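Local coordinates for protein sugar-phosphate phosphatase BT4131 (Bacteroides thetaiotaomicron, PDB 1YMQ) that probably hydrolyses phosphate esters of sugars as a magnesium-dependent phosphatase of the haloacid dehalogenase superfamily, at residues A4-I9 against K38-T43; E88-M93 against K145-M150; E204-F209 against H221-V226. All blocks are in the same frame, centred on the assembly; numbering follows the deposited sequence.

Interaction 1 (A4-I9 against K38-T43); sequences ALFFDI and KIFIAT. With MG (magnesium ion), chain B; SO4 (sulfate ion), chain D.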
ATOM      1  N   ALA A   4      13.452   3.091 -12.184  1.00 13.15           N
ATOM      2  CA  ALA A   4      12.139   2.674 -11.710  1.00 13.65           C
ATOM      3  C   ALA A   4      11.715   3.535 -10.500  1.00 14.97           C
ATOM      4  O   ALA A   4      12.463   3.694  -9.556  1.00 15.18           O
ATOM      5  CB  ALA A   4      12.173   1.164 -11.286  1.00 13.74           C
ATOM      6  N   LEU A   5      10.472   4.013 -10.531  1.00 13.71           N
ATOM      7  CA  LEU A   5       9.914   4.838  -9.504  1.00 12.17           C
ATOM      8  C   LEU A   5       8.782   4.059  -8.861  1.00 15.49           C
ATOM      9  O   LEU A   5       7.967   3.465  -9.572  1.00 15.13           O
ATOM     10  CB  LEU A   5       9.319   6.136 -10.124  1.00 11.76           C
ATOM     11  CG  LEU A   5      10.310   6.918 -10.991  1.00 11.43           C
ATOM     12  CD1 LEU A   5       9.584   8.115 -11.619  1.00 12.77           C
ATOM     13  CD2 LEU A   5      11.537   7.417 -10.120  1.00 12.23           C
ATOM     14  N   PHE A   6       8.724   4.091  -7.531  1.00 12.10           N
ATOM     15  CA  PHE A   6       7.665   3.376  -6.844  1.00 12.77           C
ATOM     16  C   PHE A   6       6.902   4.370  -5.977  1.00 10.71           C
ATOM     17  O   PHE A   6       7.479   4.956  -5.049  1.00 13.75           O
ATOM     18  CB  PHE A   6       8.281   2.274  -5.955  1.00 11.65           C
ATOM     19  CG  PHE A   6       8.955   1.229  -6.772  1.00 13.86           C
ATOM     20  CD1 PHE A   6      10.308   1.363  -7.119  1.00 10.71           C
ATOM     21  CD2 PHE A   6       8.259   0.128  -7.200  1.00 12.82           C
ATOM     22  CE1 PHE A   6      10.927   0.354  -7.868  1.00 14.61           C
ATOM     23  CE2 PHE A   6       8.862  -0.882  -7.953  1.00 12.46           C
ATOM     24  CZ  PHE A   6      10.221  -0.767  -8.282  1.00 12.54           C
ATOM     25  N   PHE A   7       5.604   4.478  -6.239  1.00 13.10           N
ATOM     26  CA  PHE A   7       4.766   5.425  -5.512  1.00 12.20           C
ATOM     27  C   PHE A   7       3.669   4.785  -4.700  1.00 12.25           C
ATOM     28  O   PHE A   7       2.851   4.022  -5.218  1.00 14.26           O
ATOM     29  CB  PHE A   7       4.044   6.389  -6.499  1.00 12.77           C
ATOM     30  CG  PHE A   7       4.955   7.199  -7.327  1.00 10.27           C
ATOM     31  CD1 PHE A   7       5.319   6.795  -8.603  1.00 12.80           C
ATOM     32  CD2 PHE A   7       5.441   8.436  -6.835  1.00 12.81           C
ATOM     33  CE1 PHE A   7       6.175   7.602  -9.403  1.00 15.71           C
ATOM     34  CE2 PHE A   7       6.278   9.251  -7.597  1.00 13.74           C
ATOM     35  CZ  PHE A   7       6.658   8.854  -8.871  1.00 15.26           C
ATOM     36  N   ASP A   8       3.612   5.174  -3.443  1.00 13.03           N
ATOM     37  CA  ASP A   8       2.496   4.791  -2.588  1.00 13.23           C
ATOM     38  C   ASP A   8       1.322   5.653  -3.129  1.00 13.97           C
ATOM     39  O   ASP A   8       1.536   6.696  -3.767  1.00 13.30           O
ATOM     40  CB  ASP A   8       2.813   5.217  -1.156  1.00 16.99           C
ATOM     41  CG  ASP A   8       1.628   5.151  -0.291  1.00 26.27           C
ATOM     42  OD1 ASP A   8       1.409   6.141   0.422  1.00 23.98           O
ATOM     43  OD2 ASP A   8       0.919   4.107  -0.366  1.00 25.45           O
ATOM     44  N   ILE A   9       0.085   5.257  -2.870  1.00 15.10           N
ATOM     45  CA  ILE A   9      -1.034   6.057  -3.389  1.00 16.62           C
ATOM     46  C   ILE A   9      -1.494   7.141  -2.415  1.00 17.21           C
ATOM     47  O   ILE A   9      -1.239   8.333  -2.627  1.00 15.28           O
ATOM     48  CB  ILE A   9      -2.280   5.162  -3.702  1.00 12.66           C
ATOM     49  CG1 ILE A   9      -1.934   4.184  -4.826  1.00 14.63           C
ATOM     50  CG2 ILE A   9      -3.502   6.056  -4.156  1.00 15.29           C
ATOM     51  CD1 ILE A   9      -3.071   3.117  -5.172  1.00 13.96           C
ATOM     52  N   LYS A  38      10.298   3.793 -15.512  1.00 12.15           N
ATOM     53  CA  LYS A  38       9.140   2.931 -15.308  1.00 10.56           C
ATOM     54  C   LYS A  38       8.502   3.428 -14.002  1.00 14.66           C
ATOM     55  O   LYS A  38       9.199   3.768 -13.017  1.00 19.38           O
ATOM     56  CB  LYS A  38       9.551   1.481 -15.183  1.00 12.95           C
ATOM     57  CG  LYS A  38      10.267   0.971 -16.412  1.00 19.88           C
ATOM     58  CD  LYS A  38       9.372   1.023 -17.677  1.00 17.10           C
ATOM     59  CE  LYS A  38      10.249   0.563 -18.907  1.00 28.25           C
ATOM     60  NZ  LYS A  38       9.645   0.970 -20.197  1.00 18.75           N
ATOM     61  N   ILE A  39       7.185   3.460 -14.015  1.00 14.70           N
ATOM     62  CA  ILE A  39       6.407   4.012 -12.910  1.00 15.50           C
ATOM     63  C   ILE A  39       5.566   2.920 -12.332  1.00 15.32           C
ATOM     64  O   ILE A  39       4.714   2.345 -13.041  1.00 14.76           O
ATOM     65  CB  ILE A  39       5.545   5.192 -13.451  1.00 13.69           C
ATOM     66  CG1 ILE A  39       6.463   6.367 -13.865  1.00 14.26           C
ATOM     67  CG2 ILE A  39       4.561   5.689 -12.360  1.00 16.99           C
ATOM     68  CD1 ILE A  39       5.702   7.510 -14.663  1.00 18.47           C
ATOM     69  N   PHE A  40       5.756   2.667 -11.022  1.00 13.42           N
ATOM     70  CA  PHE A  40       5.010   1.589 -10.383  1.00 13.24           C
ATOM     71  C   PHE A  40       4.219   2.059  -9.179  1.00 14.41           C
ATOM     72  O   PHE A  40       4.642   2.970  -8.478  1.00 12.19           O
ATOM     73  CB  PHE A  40       6.007   0.490  -9.927  1.00 10.33           C
ATOM     74  CG  PHE A  40       6.790  -0.098 -11.065  1.00  9.23           C
ATOM     75  CD1 PHE A  40       8.132   0.264 -11.285  1.00 12.46           C
ATOM     76  CD2 PHE A  40       6.172  -0.966 -11.973  1.00 14.22           C
ATOM     77  CE1 PHE A  40       8.841  -0.248 -12.394  1.00 11.35           C
ATOM     78  CE2 PHE A  40       6.876  -1.469 -13.089  1.00  9.65           C
ATOM     79  CZ  PHE A  40       8.210  -1.112 -13.293  1.00 11.44           C
ATOM     80  N   ILE A  41       3.049   1.465  -8.984  1.00 11.49           N
ATOM     81  CA  ILE A  41       2.252   1.787  -7.789  1.00 12.52           C
ATOM     82  C   ILE A  41       2.670   0.779  -6.702  1.00 13.37           C
ATOM     83  O   ILE A  41       2.946  -0.373  -7.031  1.00 13.16           O
ATOM     84  CB  ILE A  41       0.728   1.592  -8.117  1.00 15.64           C
ATOM     85  CG1 ILE A  41       0.272   2.645  -9.155  1.00 16.05           C
ATOM     86  CG2 ILE A  41      -0.095   1.574  -6.835  1.00 15.54           C
ATOM     87  CD1 ILE A  41       0.429   4.125  -8.728  1.00 12.88           C
ATOM     88  N   ALA A  42       2.766   1.202  -5.434  1.00 11.44           N
ATOM     89  CA  ALA A  42       3.136   0.308  -4.331  1.00 13.17           C
ATOM     90  C   ALA A  42       2.202   0.742  -3.210  1.00 13.88           C
ATOM     91  O   ALA A  42       2.464   1.700  -2.490  1.00 14.87           O
ATOM     92  CB  ALA A  42       4.658   0.472  -3.928  1.00 13.52           C
ATOM     93  N   THR A  43       1.101  -0.000  -3.101  1.00 16.25           N
ATOM     94  CA  THR A  43       0.026   0.323  -2.173  1.00 12.54           C
ATOM     95  C   THR A  43      -0.406  -0.826  -1.249  1.00 17.83           C
ATOM     96  O   THR A  43      -0.183  -2.001  -1.556  1.00 14.49           O
ATOM     97  CB  THR A  43      -1.215   0.812  -2.991  1.00 16.24           C
ATOM     98  OG1 THR A  43      -2.242   1.261  -2.081  1.00 13.81           O
ATOM     99  CG2 THR A  43      -1.746  -0.285  -3.936  1.00 12.60           C
TER
HETATM  100 MG    MG B 262       0.135   6.254   2.192  1.00 11.04          MG
HETATM  101  S   SO4 D 301      -1.561   3.299   0.671  1.00 48.64           S
HETATM  102  O1  SO4 D 301      -1.468   3.537  -0.788  1.00 27.91           O
HETATM  103  O2  SO4 D 301      -1.262   4.600   1.397  1.00 37.47           O
HETATM  104  O3  SO4 D 301      -2.980   2.860   0.961  1.00 43.24           O
HETATM  105  O4  SO4 D 301      -0.625   2.246   1.207  1.00 24.03           O
HETATM  106  O   HOH W   1      -0.735   7.109   4.205  1.00 24.40           O
HETATM  107  O   HOH W   2       1.385   4.651   3.315  1.00 27.30           O
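Phe6 and Phe40 lie side by side on one face of a parallel strand pair, their rings close to parallel but slid so far apart that they barely overlap, with centroids 5.2 Å apart. Phe40 CD1 sits over one face of the Phe6 ring, 3.6 Å from Phe6 CE2, and Ala4 CB meets the rim of the Phe40 ring in its plane. Both phenylalanines carry CG opposite the carbonyl carbon (chi1 -65° and -60°), which leans the two rings the same way. On the other face Phe7 CE1 approaches Ile39 CG2 at 3.9 Å, while Leu5 reaches Ile39 more loosely. Backbone bonds tie Leu5 to Lys38 and Phe40, and Phe7 to Phe40 and Ala42.

Beyond the strand ends the chains open into what is probably the phosphate site of the haloacid dehalogenase fold, here holding a sulfate that probably came from the crystallisation liquor. Asp8, which fits the first aspartate of the family's DxDx(T/V) motif, has CG anti to its own N (chi1 167°), sending the carboxylate out past the strand. OD1 binds magnesium at 2.2 Å, and OD2 forms a salt bridge with Lys188. Thr43 OG1 donates to sulfate O1 over 2.7 Å and Ile9 N reaches the same oxygen at 3.1 Å, so both segments grip one anion oxygen. Ile9 CD1 packs against Thr43 CB at 3.7 Å.

Asp10 O and Asp211 OD1 complete the magnesium shell, with Asp215, also assigned to the site, close by. Helix 23-34 makes the crossover between the two strands and covers Leu5, Phe7 and Ile39; helix 188-199 covers Phe6 and Phe40, and strands 206-210 and 64-67 flank the pair.

Interaction 2 (E88-M93 against K145-M150); sequences EEVKAM and KEVIQM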
ATOM      1  N   GLU A  88      -3.298 -20.758   9.986  1.00 19.77           N
ATOM      2  CA  GLU A  88      -3.452 -20.701  11.427  1.00 25.13           C
ATOM      3  C   GLU A  88      -3.423 -19.280  11.949  1.00 26.25           C
ATOM      4  O   GLU A  88      -4.012 -18.961  12.988  1.00 21.00           O
ATOM      5  CB  GLU A  88      -2.342 -21.516  12.102  1.00 32.52           C
ATOM      6  CG  GLU A  88      -2.630 -23.004  12.074  1.00 52.66           C
ATOM      7  CD  GLU A  88      -1.594 -23.848  12.800  1.00 66.49           C
ATOM      8  OE1 GLU A  88      -1.149 -23.454  13.907  1.00 70.90           O
ATOM      9  OE2 GLU A  88      -1.237 -24.925  12.263  1.00 74.75           O
ATOM     10  N   GLU A  89      -2.699 -18.436  11.228  1.00 21.20           N
ATOM     11  CA  GLU A  89      -2.572 -17.049  11.646  1.00 22.04           C
ATOM     12  C   GLU A  89      -3.807 -16.295  11.182  1.00 17.24           C
ATOM     13  O   GLU A  89      -4.306 -15.394  11.890  1.00 20.17           O
ATOM     14  CB  GLU A  89      -1.218 -16.497  11.141  1.00 22.29           C
ATOM     15  CG  GLU A  89      -0.076 -17.204  11.890  1.00 16.28           C
ATOM     16  CD  GLU A  89       1.322 -16.640  11.650  1.00 24.62           C
ATOM     17  OE1 GLU A  89       1.536 -15.449  11.933  1.00 21.67           O
ATOM     18  OE2 GLU A  89       2.209 -17.416  11.230  1.00 27.60           O
ATOM     19  N   VAL A  90      -4.355 -16.713  10.055  1.00 17.30           N
ATOM     20  CA  VAL A  90      -5.594 -16.113   9.594  1.00 20.21           C
ATOM     21  C   VAL A  90      -6.678 -16.436  10.672  1.00 24.39           C
ATOM     22  O   VAL A  90      -7.425 -15.534  11.108  1.00 20.76           O
ATOM     23  CB  VAL A  90      -6.039 -16.671   8.235  1.00 19.48           C
ATOM     24  CG1 VAL A  90      -7.434 -16.163   7.917  1.00 16.88           C
ATOM     25  CG2 VAL A  90      -5.048 -16.236   7.097  1.00 17.92           C
ATOM     26  N   LYS A  91      -6.748 -17.707  11.092  1.00 22.10           N
ATOM     27  CA  LYS A  91      -7.715 -18.159  12.132  1.00 29.85           C
ATOM     28  C   LYS A  91      -7.515 -17.409  13.459  1.00 27.90           C
ATOM     29  O   LYS A  91      -8.491 -16.987  14.113  1.00 29.89           O
ATOM     30  CB  LYS A  91      -7.555 -19.669  12.395  1.00 30.41           C
ATOM     31  CG  LYS A  91      -8.148 -20.565  11.335  1.00 33.65           C
ATOM     32  CD  LYS A  91      -9.644 -20.283  11.246  1.00 39.98           C
ATOM     33  CE  LYS A  91     -10.360 -21.173  10.234  1.00 42.34           C
ATOM     34  NZ  LYS A  91     -11.798 -20.756  10.136  1.00 42.08           N
ATOM     35  N   ALA A  92      -6.252 -17.255  13.861  1.00 23.66           N
ATOM     36  CA  ALA A  92      -5.926 -16.545  15.097  1.00 26.24           C
ATOM     37  C   ALA A  92      -6.390 -15.076  15.061  1.00 28.70           C
ATOM     38  O   ALA A  92      -6.971 -14.564  16.027  1.00 25.60           O
ATOM     39  CB  ALA A  92      -4.453 -16.608  15.349  1.00 25.20           C
ATOM     40  N   MET A  93      -6.148 -14.388  13.948  1.00 22.96           N
ATOM     41  CA  MET A  93      -6.575 -12.989  13.865  1.00 21.03           C
ATOM     42  C   MET A  93      -8.101 -12.900  13.896  1.00 21.85           C
ATOM     43  O   MET A  93      -8.661 -11.973  14.493  1.00 21.65           O
ATOM     44  CB  MET A  93      -6.056 -12.356  12.562  1.00 16.96           C
ATOM     45  CG  MET A  93      -6.551 -10.931  12.318  1.00 20.37           C
ATOM     46  SD  MET A  93      -6.056  -9.778  13.602  1.00 27.34           S
ATOM     47  CE  MET A  93      -4.232  -9.638  13.272  1.00 28.30           C
ATOM     48  N   LYS A 145     -10.862 -19.347   3.837  1.00 30.65           N
ATOM     49  CA  LYS A 145     -10.354 -19.131   2.488  1.00 30.27           C
ATOM     50  C   LYS A 145      -8.877 -18.745   2.522  1.00 29.66           C
ATOM     51  O   LYS A 145      -8.350 -18.354   3.545  1.00 27.62           O
ATOM     52  CB  LYS A 145     -11.119 -17.996   1.783  1.00 33.96           C
ATOM     53  CG  LYS A 145     -12.653 -18.180   1.637  1.00 31.76           C
ATOM     54  CD  LYS A 145     -13.057 -19.464   0.919  1.00 39.73           C
ATOM     55  CE  LYS A 145     -12.457 -19.577  -0.476  1.00 46.15           C
ATOM     56  NZ  LYS A 145     -13.324 -20.396  -1.405  1.00 54.82           N
ATOM     57  N   GLU A 146      -8.227 -18.892   1.388  1.00 30.77           N
ATOM     58  CA  GLU A 146      -6.828 -18.503   1.236  1.00 29.58           C
ATOM     59  C   GLU A 146      -6.802 -16.956   1.238  1.00 24.34           C
ATOM     60  O   GLU A 146      -7.209 -16.321   0.291  1.00 22.74           O
ATOM     61  CB  GLU A 146      -6.335 -19.029  -0.100  1.00 35.26           C
ATOM     62  CG  GLU A 146      -4.961 -18.561  -0.520  1.00 49.28           C
ATOM     63  CD  GLU A 146      -4.656 -18.960  -1.962  1.00 59.01           C
ATOM     64  OE1 GLU A 146      -4.910 -18.153  -2.903  1.00 64.38           O
ATOM     65  OE2 GLU A 146      -4.180 -20.100  -2.149  1.00 64.60           O
ATOM     66  N   VAL A 147      -6.275 -16.377   2.295  1.00 21.02           N
ATOM     67  CA  VAL A 147      -6.255 -14.935   2.448  1.00 18.54           C
ATOM     68  C   VAL A 147      -4.878 -14.324   2.155  1.00 18.49           C
ATOM     69  O   VAL A 147      -3.869 -14.706   2.742  1.00 18.03           O
ATOM     70  CB  VAL A 147      -6.688 -14.562   3.869  1.00 21.15           C
ATOM     71  CG1 VAL A 147      -6.589 -13.026   4.074  1.00 20.22           C
ATOM     72  CG2 VAL A 147      -8.139 -15.035   4.090  1.00 23.73           C
ATOM     73  N   ILE A 148      -4.884 -13.359   1.252  1.00 14.97           N
ATOM     74  CA  ILE A 148      -3.649 -12.675   0.879  1.00 16.58           C
ATOM     75  C   ILE A 148      -3.320 -11.560   1.862  1.00 15.56           C
ATOM     76  O   ILE A 148      -2.145 -11.354   2.227  1.00 17.11           O
ATOM     77  CB  ILE A 148      -3.788 -12.155  -0.557  1.00 14.23           C
ATOM     78  CG1 ILE A 148      -4.092 -13.362  -1.450  1.00 18.80           C
ATOM     79  CG2 ILE A 148      -2.478 -11.373  -0.986  1.00 17.19           C
ATOM     80  CD1 ILE A 148      -4.248 -13.088  -2.949  1.00 20.47           C
ATOM     81  N   GLN A 149      -4.349 -10.822   2.288  1.00 16.90           N
ATOM     82  CA  GLN A 149      -4.131  -9.785   3.249  1.00 15.09           C
ATOM     83  C   GLN A 149      -5.380  -9.627   4.166  1.00 15.86           C
ATOM     84  O   GLN A 149      -6.496  -9.779   3.704  1.00 18.19           O
ATOM     85  CB  GLN A 149      -3.897  -8.438   2.500  1.00 12.64           C
ATOM     86  CG  GLN A 149      -3.780  -7.206   3.420  1.00 16.34           C
ATOM     87  CD  GLN A 149      -3.198  -5.927   2.662  1.00 16.78           C
ATOM     88  OE1 GLN A 149      -2.015  -5.846   2.456  1.00 20.12           O
ATOM     89  NE2 GLN A 149      -4.108  -4.989   2.340  1.00 18.00           N
ATOM     90  N   MET A 150      -5.147  -9.364   5.450  1.00 15.80           N
ATOM     91  CA  MET A 150      -6.301  -9.089   6.322  1.00 19.03           C
ATOM     92  C   MET A 150      -6.050  -7.728   6.939  1.00 20.13           C
ATOM     93  O   MET A 150      -4.897  -7.323   7.238  1.00 18.86           O
ATOM     94  CB  MET A 150      -6.506 -10.176   7.411  1.00 24.20           C
ATOM     95  CG  MET A 150      -5.334 -10.886   7.868  1.00 33.60           C
ATOM     96  SD  MET A 150      -5.818 -12.336   8.948  1.00 22.51           S
ATOM     97  CE  MET A 150      -4.200 -12.579   9.700  1.00 15.00           C
TER
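Met150 reaches from its strand to helix 87-100 and lays its thioether end against Met93, the two side chains crossing at a slant. Its CE is only 3.4 Å from Met93 CB, tighter than usual for two carbons, and SD lies 3.6 Å from that same CB. The chain runs extended beyond CG (chi2 -170°), which carries the methyl as far as the helix backbone, 3.6 Å from Glu89 O. Met93 instead bends at its second and third torsions. The same Met150 SD lies 4.3 Å from Val90 CG1. A further apolar meeting joins the valines, where Val90 CG2 approaches Val147 CB at 4.0 Å.

The helix here packs on strand 149-152 of a small antiparallel sheet, with strands 112-115 and 104-107, entered through a classic beta bulge in which Ile148 and Gln149 both face Val107. An alanine in place of Met150 would probably open a gap beside Met93 CB and leave Val90 CG1 without its sulfur neighbour.

At the polar margin Glu89 OE2 bonds outside the two segments, to Thr168. Phe106 of strand 104-107 touches Val90, Val147 and Met150 alike.

Interaction 3 (E204-F209 against H221-V226); sequences EETMSF and HAAIGV. With MG (magnesium ion), chain C.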
ATOM      1  N   GLU A 204      20.011  -0.587  -7.353  1.00 14.91           N
ATOM      2  CA  GLU A 204      20.595   0.749  -7.271  1.00 17.16           C
ATOM      3  C   GLU A 204      19.955   1.747  -8.231  1.00 19.17           C
ATOM      4  O   GLU A 204      20.321   2.936  -8.247  1.00 19.62           O
ATOM      5  CB  GLU A 204      22.098   0.684  -7.575  1.00 24.28           C
ATOM      6  CG  GLU A 204      22.349   0.096  -8.932  1.00 28.73           C
ATOM      7  CD  GLU A 204      22.687  -1.403  -8.850  1.00 39.54           C
ATOM      8  OE1 GLU A 204      22.108  -2.141  -7.984  1.00 38.91           O
ATOM      9  OE2 GLU A 204      23.535  -1.826  -9.667  1.00 39.11           O
ATOM     10  N   GLU A 205      19.020   1.279  -9.048  1.00 16.95           N
ATOM     11  CA  GLU A 205      18.343   2.126 -10.019  1.00 16.25           C
ATOM     12  C   GLU A 205      16.883   2.438  -9.622  1.00 16.86           C
ATOM     13  O   GLU A 205      16.106   2.896 -10.448  1.00 17.29           O
ATOM     14  CB  GLU A 205      18.321   1.421 -11.385  1.00 20.49           C
ATOM     15  CG  GLU A 205      19.720   1.313 -12.031  1.00 27.58           C
ATOM     16  CD  GLU A 205      19.750   0.405 -13.246  1.00 33.52           C
ATOM     17  OE1 GLU A 205      20.591   0.688 -14.120  1.00 40.57           O
ATOM     18  OE2 GLU A 205      18.979  -0.592 -13.333  1.00 20.90           O
ATOM     19  N   THR A 206      16.540   2.206  -8.372  1.00 13.48           N
ATOM     20  CA  THR A 206      15.177   2.454  -7.887  1.00 12.53           C
ATOM     21  C   THR A 206      15.040   3.682  -6.986  1.00 14.26           C
ATOM     22  O   THR A 206      15.980   4.091  -6.328  1.00 15.34           O
ATOM     23  CB  THR A 206      14.691   1.236  -7.063  1.00 13.21           C
ATOM     24  OG1 THR A 206      15.539   1.067  -5.883  1.00 13.50           O
ATOM     25  CG2 THR A 206      14.724  -0.045  -7.955  1.00 10.88           C
ATOM     26  N   MET A 207      13.835   4.251  -6.975  1.00 12.46           N
ATOM     27  CA  MET A 207      13.486   5.378  -6.105  1.00 13.46           C
ATOM     28  C   MET A 207      12.066   5.147  -5.616  1.00 15.08           C
ATOM     29  O   MET A 207      11.190   4.749  -6.401  1.00 14.82           O
ATOM     30  CB  MET A 207      13.554   6.700  -6.871  1.00 16.24           C
ATOM     31  CG  MET A 207      13.359   7.889  -6.007  1.00 13.97           C
ATOM     32  SD  MET A 207      13.496   9.455  -7.027  1.00 21.17           S
ATOM     33  CE  MET A 207      15.314   9.502  -7.250  1.00 22.20           C
ATOM     34  N   SER A 208      11.841   5.321  -4.316  1.00 12.99           N
ATOM     35  CA  SER A 208      10.491   5.098  -3.793  1.00 13.78           C
ATOM     36  C   SER A 208       9.999   6.366  -3.107  1.00 12.10           C
ATOM     37  O   SER A 208      10.807   7.224  -2.718  1.00 10.02           O
ATOM     38  CB  SER A 208      10.475   3.909  -2.820  1.00 13.32           C
ATOM     39  OG  SER A 208      11.384   4.132  -1.735  1.00 15.65           O
ATOM     40  N   PHE A 209       8.671   6.496  -3.026  1.00 10.55           N
ATOM     41  CA  PHE A 209       8.060   7.674  -2.449  1.00 10.70           C
ATOM     42  C   PHE A 209       6.949   7.193  -1.538  1.00 11.48           C
ATOM     43  O   PHE A 209       6.122   6.385  -1.944  1.00 11.19           O
ATOM     44  CB  PHE A 209       7.428   8.594  -3.500  1.00 15.14           C
ATOM     45  CG  PHE A 209       8.356   9.036  -4.607  1.00 15.29           C
ATOM     46  CD1 PHE A 209       8.761   8.131  -5.600  1.00 17.86           C
ATOM     47  CD2 PHE A 209       8.833  10.349  -4.628  1.00 14.29           C
ATOM     48  CE1 PHE A 209       9.646   8.523  -6.613  1.00 16.92           C
ATOM     49  CE2 PHE A 209       9.728  10.765  -5.642  1.00 14.13           C
ATOM     50  CZ  PHE A 209      10.128   9.868  -6.613  1.00 13.43           C
ATOM     51  N   HIS A 221      14.803   0.301   1.453  1.00 15.18           N
ATOM     52  CA  HIS A 221      15.265  -0.652   0.446  1.00 16.46           C
ATOM     53  C   HIS A 221      15.616  -0.057  -0.892  1.00 17.00           C
ATOM     54  O   HIS A 221      16.569  -0.513  -1.543  1.00 16.24           O
ATOM     55  CB  HIS A 221      14.196  -1.753   0.265  1.00 16.55           C
ATOM     56  CG  HIS A 221      14.660  -2.924  -0.564  1.00 19.79           C
ATOM     57  ND1 HIS A 221      15.774  -3.671  -0.239  1.00 17.81           N
ATOM     58  CD2 HIS A 221      14.144  -3.484  -1.688  1.00 13.89           C
ATOM     59  CE1 HIS A 221      15.921  -4.647  -1.123  1.00 18.30           C
ATOM     60  NE2 HIS A 221      14.941  -4.557  -2.010  1.00 15.48           N
ATOM     61  N   ALA A 222      14.835   0.938  -1.336  1.00 13.12           N
ATOM     62  CA  ALA A 222      15.094   1.567  -2.645  1.00 11.47           C
ATOM     63  C   ALA A 222      16.434   2.308  -2.595  1.00 16.47           C
ATOM     64  O   ALA A 222      16.845   2.754  -1.530  1.00 17.95           O
ATOM     65  CB  ALA A 222      13.988   2.577  -2.984  1.00 14.01           C
ATOM     66  N   ALA A 223      17.098   2.472  -3.741  1.00 16.29           N
ATOM     67  CA  ALA A 223      18.401   3.205  -3.730  1.00 17.94           C
ATOM     68  C   ALA A 223      18.220   4.607  -3.185  1.00 19.26           C
ATOM     69  O   ALA A 223      19.101   5.116  -2.494  1.00 18.30           O
ATOM     70  CB  ALA A 223      19.014   3.262  -5.141  1.00 15.29           C
ATOM     71  N   ILE A 224      17.083   5.237  -3.501  1.00 13.94           N
ATOM     72  CA  ILE A 224      16.760   6.552  -2.980  1.00 16.65           C
ATOM     73  C   ILE A 224      15.297   6.517  -2.491  1.00 13.07           C
ATOM     74  O   ILE A 224      14.360   6.260  -3.286  1.00 15.53           O
ATOM     75  CB  ILE A 224      16.894   7.665  -4.068  1.00 19.02           C
ATOM     76  CG1 ILE A 224      18.389   7.837  -4.473  1.00 19.28           C
ATOM     77  CG2 ILE A 224      16.266   9.023  -3.548  1.00 15.78           C
ATOM     78  CD1 ILE A 224      18.598   8.823  -5.646  1.00 21.70           C
ATOM     79  N   GLY A 225      15.118   6.739  -1.192  1.00 13.36           N
ATOM     80  CA  GLY A 225      13.791   6.800  -0.618  1.00 15.27           C
ATOM     81  C   GLY A 225      13.397   8.255  -0.313  1.00 16.53           C
ATOM     82  O   GLY A 225      14.144   9.013   0.336  1.00 18.34           O
ATOM     83  N   VAL A 226      12.196   8.617  -0.738  1.00 14.96           N
ATOM     84  CA  VAL A 226      11.655   9.953  -0.550  1.00 12.48           C
ATOM     85  C   VAL A 226      10.416   9.917   0.351  1.00 11.29           C
ATOM     86  O   VAL A 226       9.433   9.292   0.034  1.00 14.08           O
ATOM     87  CB  VAL A 226      11.243  10.573  -1.929  1.00 10.63           C
ATOM     88  CG1 VAL A 226      10.647  11.999  -1.761  1.00  9.91           C
ATOM     89  CG2 VAL A 226      12.484  10.582  -2.901  1.00 13.47           C
TER
HETATM   90 MG    MG C 263      17.099   3.904   0.769  1.00 12.78          MG
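Met207 and Ile224 run alongside each other on one face of a parallel strand pair, the two strands of a beta-alpha-beta unit in which helix 216-221 makes the crossover within the Rossmann-like core of the haloacid dehalogenase fold. Met207 holds CG opposite its own N (chi1 -174°) and bends only at the last torsion, which turns CE to Ile224 CD1 at 3.7 Å. Phe209 and Val226 repeat this side-by-side arrangement two residues further along: Phe209 CD2 comes to 3.6 Å from Val226 CB, while both Val226 methyls also lie near that side of the ring. Met207 CG bridges diagonally to Val226 CG2, so the four side chains form one continuous apolar surface. Helix 250-257 covers Phe209 and Val226.

Smaller groups occupy the other face. Ser208 OG stands 3.3 Å from Ala222 CB and is hydrogen-bonded to Met218 O, next to Gly225, whose N is held by Asp240. Regular parallel bonding runs from Thr206 O through Ile224 and Ser208 to Val226 N.

At the start of the pair a side chain adds to the backbone bonding. The chi1 of Thr206, 63°, places OG1 between N and the carbonyl carbon, facing the turn that leaves the helix, and there it accepts the N-H of Ala223 at 3.0 Å in a fairly straight bond (160°). The same hydroxyl is bonded to Leu203 O, so it joins Ala223 to Leu203. Ala223 CB meanwhile lies 3.4 Å from Glu204 O. Ala222, the first residue to leave helical geometry, turns its carbonyl toward the second magnesium ion, whose site also includes Leu219 and Asp240; Ala222 O binds that metal at 2.6 Å.

Overall arrangement
The three contacts follow one another along the chain, each closing before the next opens. Interactions 1 and 3 share the mixed sheet: strands 4-7 and 206-210 are neighbours, so the two contacts, with centres about 10 Å apart, touch through Phe6 backbone bonds to Met207 and Phe209 and through the stacked rings of Phe7 and Phe209. Residues distant in sequence thereby build one core, with a magnesium ion beside each contact. Interaction 2 lies across the chain's centre, its centre about 26 Å from interaction 1 and 31 Å from interaction 3, yet its nearest atoms are about 6 Å from interaction 1, consistent with a cap domain reaching toward the active-site end.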